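D-glucosaminate-6-phosphate ammonia lyase (Salmonella typhimurium, PDB 7LCE) belongs to the fold-type-I superfamily of pyridoxal-phosphate enzymes, within the L-seryl-tRNA selenium transferase family, and holds its cofactor covalently. Local coordinates at residues D174-A179 against V200-D205; D317-L322 against A331-L336. All coordinates share one frame; numbering follows the deposited sequence.

Contact 1: D174-A179 against V200-D205; sequences DFVQVA and VASGAD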
# COMPACT_ATOMS: atom_id res chain seq x y z
N ASP A 174 5.02 24.97 -31.97
CA ASP A 174 5.28 23.61 -31.50
C ASP A 174 4.20 23.15 -30.53
O ASP A 174 3.76 21.99 -30.59
CB ASP A 174 6.65 23.55 -30.84
CG ASP A 174 7.79 23.66 -31.84
OD1 ASP A 174 7.73 22.99 -32.89
OD2 ASP A 174 8.74 24.43 -31.57
N PHE A 175 3.76 24.03 -29.63
CA PHE A 175 2.71 23.65 -28.69
C PHE A 175 1.38 23.41 -29.39
O PHE A 175 0.66 22.46 -29.06
CB PHE A 175 2.57 24.73 -27.61
CG PHE A 175 3.47 24.51 -26.44
CD1 PHE A 175 4.81 24.87 -26.50
CD2 PHE A 175 3.00 23.93 -25.27
CE1 PHE A 175 5.65 24.66 -25.43
CE2 PHE A 175 3.83 23.73 -24.20
CZ PHE A 175 5.16 24.09 -24.28
N VAL A 176 1.02 24.27 -30.35
CA VAL A 176 -0.25 24.10 -31.06
C VAL A 176 -0.29 22.76 -31.77
O VAL A 176 -1.28 22.02 -31.70
CB VAL A 176 -0.47 25.26 -32.05
CG1 VAL A 176 -1.75 25.05 -32.84
CG2 VAL A 176 -0.52 26.59 -31.31
N GLN A 177 0.80 22.41 -32.47
CA GLN A 177 0.82 21.16 -33.23
C GLN A 177 0.71 19.95 -32.31
O GLN A 177 -0.05 19.02 -32.59
CB GLN A 177 2.10 21.08 -34.06
CG GLN A 177 2.24 22.19 -35.09
CD GLN A 177 3.53 22.10 -35.88
OE1 GLN A 177 4.07 21.01 -36.09
NE2 GLN A 177 4.04 23.24 -36.32
N VAL A 178 1.45 19.95 -31.20
CA VAL A 178 1.40 18.83 -30.27
C VAL A 178 0.04 18.76 -29.58
O VAL A 178 -0.52 17.67 -29.40
CB VAL A 178 2.55 18.93 -29.24
CG1 VAL A 178 2.42 17.84 -28.20
CG2 VAL A 178 3.89 18.84 -29.95
N ALA A 179 -0.52 19.91 -29.20
CA ALA A 179 -1.81 19.91 -28.51
C ALA A 179 -2.92 19.36 -29.40
O ALA A 179 -3.69 18.50 -28.98
CB ALA A 179 -2.15 21.32 -28.04
N VAL A 200 -4.90 34.09 -30.03
CA VAL A 200 -6.05 33.29 -30.46
C VAL A 200 -5.85 32.78 -31.88
O VAL A 200 -6.20 31.63 -32.19
CB VAL A 200 -7.34 34.12 -30.33
CG1 VAL A 200 -8.51 33.35 -30.90
CG2 VAL A 200 -7.59 34.49 -28.87
N ALA A 201 -5.28 33.61 -32.76
CA ALA A 201 -5.14 33.23 -34.16
C ALA A 201 -4.15 32.09 -34.37
O ALA A 201 -4.24 31.38 -35.37
CB ALA A 201 -4.71 34.44 -34.99
N SER A 202 -3.19 31.91 -33.45
CA SER A 202 -2.20 30.86 -33.59
C SER A 202 -2.76 29.47 -33.35
O SER A 202 -2.05 28.48 -33.58
CB SER A 202 -1.03 31.11 -32.63
OG SER A 202 -1.45 30.93 -31.28
N GLY A 203 -4.01 29.35 -32.90
CA GLY A 203 -4.64 28.07 -32.66
C GLY A 203 -4.75 27.68 -31.20
O GLY A 203 -5.18 26.55 -30.91
N ALA A 204 -4.38 28.56 -30.28
CA ALA A 204 -4.52 28.26 -28.86
C ALA A 204 -5.99 28.16 -28.48
O ALA A 204 -6.84 28.88 -29.01
CB ALA A 204 -3.83 29.33 -28.02
N ASP A 205 -6.29 27.24 -27.56
CA ASP A 205 -7.68 27.02 -27.16
C ASP A 205 -8.15 28.04 -26.13
O ASP A 205 -9.30 28.51 -26.22
CB ASP A 205 -7.84 25.59 -26.64
CG ASP A 205 -7.60 24.55 -27.72
OD1 ASP A 205 -8.37 24.52 -28.70
OD2 ASP A 205 -6.64 23.77 -27.59

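Contact 2: D317-L322 against A331-L336; sequences DVEAQL and ARKYQL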
# COMPACT_ATOMS: atom_id res chain seq x y z
N ASP A 317 21.52 56.43 -4.80
CA ASP A 317 21.13 57.36 -3.74
C ASP A 317 20.03 58.30 -4.22
O ASP A 317 19.13 58.65 -3.45
CB ASP A 317 22.35 58.15 -3.26
CG ASP A 317 23.40 57.26 -2.61
OD1 ASP A 317 23.13 56.06 -2.41
OD2 ASP A 317 24.51 57.77 -2.32
N VAL A 318 20.09 58.71 -5.49
CA VAL A 318 19.07 59.61 -6.02
C VAL A 318 17.73 58.89 -6.14
O VAL A 318 16.68 59.43 -5.77
CB VAL A 318 19.52 60.19 -7.37
CG1 VAL A 318 18.42 61.07 -7.96
CG2 VAL A 318 20.80 60.99 -7.20
N GLU A 319 17.75 57.66 -6.67
CA GLU A 319 16.50 56.92 -6.84
C GLU A 319 15.85 56.64 -5.49
O GLU A 319 14.62 56.68 -5.37
CB GLU A 319 16.77 55.61 -7.59
CG GLU A 319 15.53 55.00 -8.23
CD GLU A 319 14.71 54.15 -7.27
OE1 GLU A 319 15.27 53.71 -6.24
OE2 GLU A 319 13.52 53.93 -7.55
N ALA A 320 16.66 56.35 -4.47
CA ALA A 320 16.11 56.08 -3.14
C ALA A 320 15.43 57.32 -2.56
O ALA A 320 14.35 57.22 -1.96
CB ALA A 320 17.21 55.59 -2.21
N GLN A 321 16.04 58.49 -2.73
CA GLN A 321 15.42 59.71 -2.22
C GLN A 321 14.19 60.11 -3.02
O GLN A 321 13.33 60.84 -2.50
CB GLN A 321 16.44 60.85 -2.20
CG GLN A 321 17.55 60.64 -1.18
CD GLN A 321 18.40 61.88 -0.98
OE1 GLN A 321 18.00 62.99 -1.34
NE2 GLN A 321 19.58 61.69 -0.41
N LEU A 322 14.08 59.66 -4.27
CA LEU A 322 12.84 59.88 -5.02
C LEU A 322 11.68 59.09 -4.42
O LEU A 322 10.58 59.62 -4.27
CB LEU A 322 13.04 59.51 -6.48
CG LEU A 322 13.88 60.50 -7.29
CD1 LEU A 322 14.21 59.91 -8.65
CD2 LEU A 322 13.13 61.81 -7.44
N ALA A 331 10.92 55.62 -10.18
CA ALA A 331 11.53 55.63 -11.50
C ALA A 331 12.03 54.24 -11.87
O ALA A 331 12.04 53.31 -11.06
CB ALA A 331 12.68 56.64 -11.55
N ARG A 332 12.46 54.10 -13.13
CA ARG A 332 13.03 52.84 -13.59
C ARG A 332 14.45 52.71 -13.06
O ARG A 332 15.31 53.55 -13.37
CB ARG A 332 13.01 52.77 -15.12
CG ARG A 332 11.64 52.53 -15.73
CD ARG A 332 11.71 52.53 -17.26
NE ARG A 332 12.48 51.42 -17.79
CZ ARG A 332 11.98 50.23 -18.11
NH1 ARG A 332 10.69 49.96 -17.94
NH2 ARG A 332 12.78 49.30 -18.60
N LYS A 333 14.70 51.67 -12.28
CA LYS A 333 15.99 51.44 -11.64
C LYS A 333 16.73 50.26 -12.26
O LYS A 333 17.54 49.62 -11.59
CB LYS A 333 15.81 51.24 -10.14
CG LYS A 333 14.64 50.36 -9.75
CD LYS A 333 14.45 50.36 -8.24
CE LYS A 333 15.68 49.81 -7.54
NZ LYS A 333 15.56 49.88 -6.05
N TYR A 334 16.45 49.96 -13.53
CA TYR A 334 17.06 48.79 -14.17
C TYR A 334 18.57 48.96 -14.29
O TYR A 334 19.34 48.14 -13.77
CB TYR A 334 16.42 48.57 -15.54
CG TYR A 334 15.02 48.01 -15.48
CD1 TYR A 334 13.95 48.79 -15.04
CD2 TYR A 334 14.75 46.70 -15.87
CE1 TYR A 334 12.67 48.28 -14.98
CE2 TYR A 334 13.47 46.18 -15.81
CZ TYR A 334 12.43 46.97 -15.37
OH TYR A 334 11.15 46.46 -15.31
N GLN A 335 19.01 50.02 -14.96
CA GLN A 335 20.44 50.29 -15.12
C GLN A 335 20.97 51.22 -14.03
O GLN A 335 21.84 52.05 -14.28
CB GLN A 335 20.72 50.86 -16.51
CG GLN A 335 20.39 49.93 -17.67
CD GLN A 335 18.92 49.94 -18.03
OE1 GLN A 335 18.15 50.77 -17.55
NE2 GLN A 335 18.51 49.00 -18.87
N LEU A 336 20.44 51.09 -12.81
CA LEU A 336 20.88 51.94 -11.71
C LEU A 336 22.34 51.71 -11.36
O LEU A 336 23.03 52.63 -10.90
CB LEU A 336 19.99 51.71 -10.49
CG LEU A 336 19.78 52.87 -9.52
CD1 LEU A 336 19.17 54.06 -10.24
CD2 LEU A 336 18.89 52.44 -8.36

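Contact 1: D174-A179 against V200-D205
The carbonyl oxygen of Ser202 lies against the branched end of Val176, with Val176 CG2 3.3 Å and Val176 CG1 3.5 Å from Ser202 O. These are van der Waals contacts, and no hydrogen bond joins the two segments. With CG1 anti to the backbone N (chi1 177°), both methyls of Val176 turn to the loop: CG2 meets the carbonyl while CG1 reaches over to Gly203 CA at 4.2 Å. Gly203 ends the helix of residues 198-201 with a Schellman motif, adopting a positive phi (105°) and bonding back into the last turn, where Gly203 N lies 3.2 Å from Val200 O. At this phi a side chain would press on the carbonyl oxygen of Ser202, hence glycine, whose bareness also leaves room for Val176 CG1. Helix 172-181 forms the beta-alpha-beta crossover between the neighbouring parallel strands 153-159 and 186-189, and residues 200-205 lead into strand 206-210 on the other side of 186-189. Val176 and Ala179 also rest on Leu186, while Ala204 packs on Val188. The hydroxyl of Ser202 is used locally, OG being hydrogen-bonded to Trp199 O in the short helix just before it.

Contact 2: D317-L322 against A331-L336
In the C-terminal part of the chain, helix 315-324 runs into strand 327-331, and the loop leaving that strand passes back beside the helix. Glu319 is the helix residue that meets it, pointing toward the loop and touching Ala331, Lys333 and Leu336. Both methyls of Leu336, CD1 and CD2, rest on one side of Glu319 CB, each 3.9 Å away. Leucine suits this place because its other neighbours are also largely apolar, among them Phe341 of strand 340-343 and Ala315 at the start of the helix. Beyond CB the glutamate bends at chi2 (-84°), which swings its carboxylate across the aliphatic part of Lys333; the two side chains cross at about a right angle. Glu319 OE2 comes 3.8 Å from Lys333 CD, and Glu319 OE1 lies 3.8 Å from Lys333 NZ, a long salt bridge. The lysine bends at chi3 (-61°), bringing its ammonium group round to the acid. Glu319 OE2 is also 3.9 Å from Ala331 O, two oxygens with no bond between them; the small side chain of Ala331 leaves room for the acid. Lys333 also opens the type I turn that ends at Leu336, so one short turn supplies both the charged and the apolar partner of Glu319. Arg323, one turn along the helix, forms the stronger pair with Glu319, through NE to OE1. Two basic groups thus gather round a buried carboxylate, which probably stabilises its charged form, while Leu336 screens the base of the side chain; across this contact the loop meets the helix through apolar touch and a loose electrostatic attraction.

In the fold
Contacts 1 and 2 lie on opposite sides of the chain's centre, with their own centres about 41 Å apart and their nearest atoms about 25 Å apart. They share no secondary structure: contact 1 belongs to the helices that flank the large mixed sheet, whereas contact 2 lies between helix 315-324 and the loop joining strand 327-331 to strand 340-343. Each is partly buried and sets a helix against a turn or loop of the same chain, but by different chemistry. The smaller contact 1 is purely van der Waals, a valine against the Ser202 carbonyl and the adjoining glycine; contact 2 buries more surface and adds charge, with a buried glutamate facing an exposed lysine.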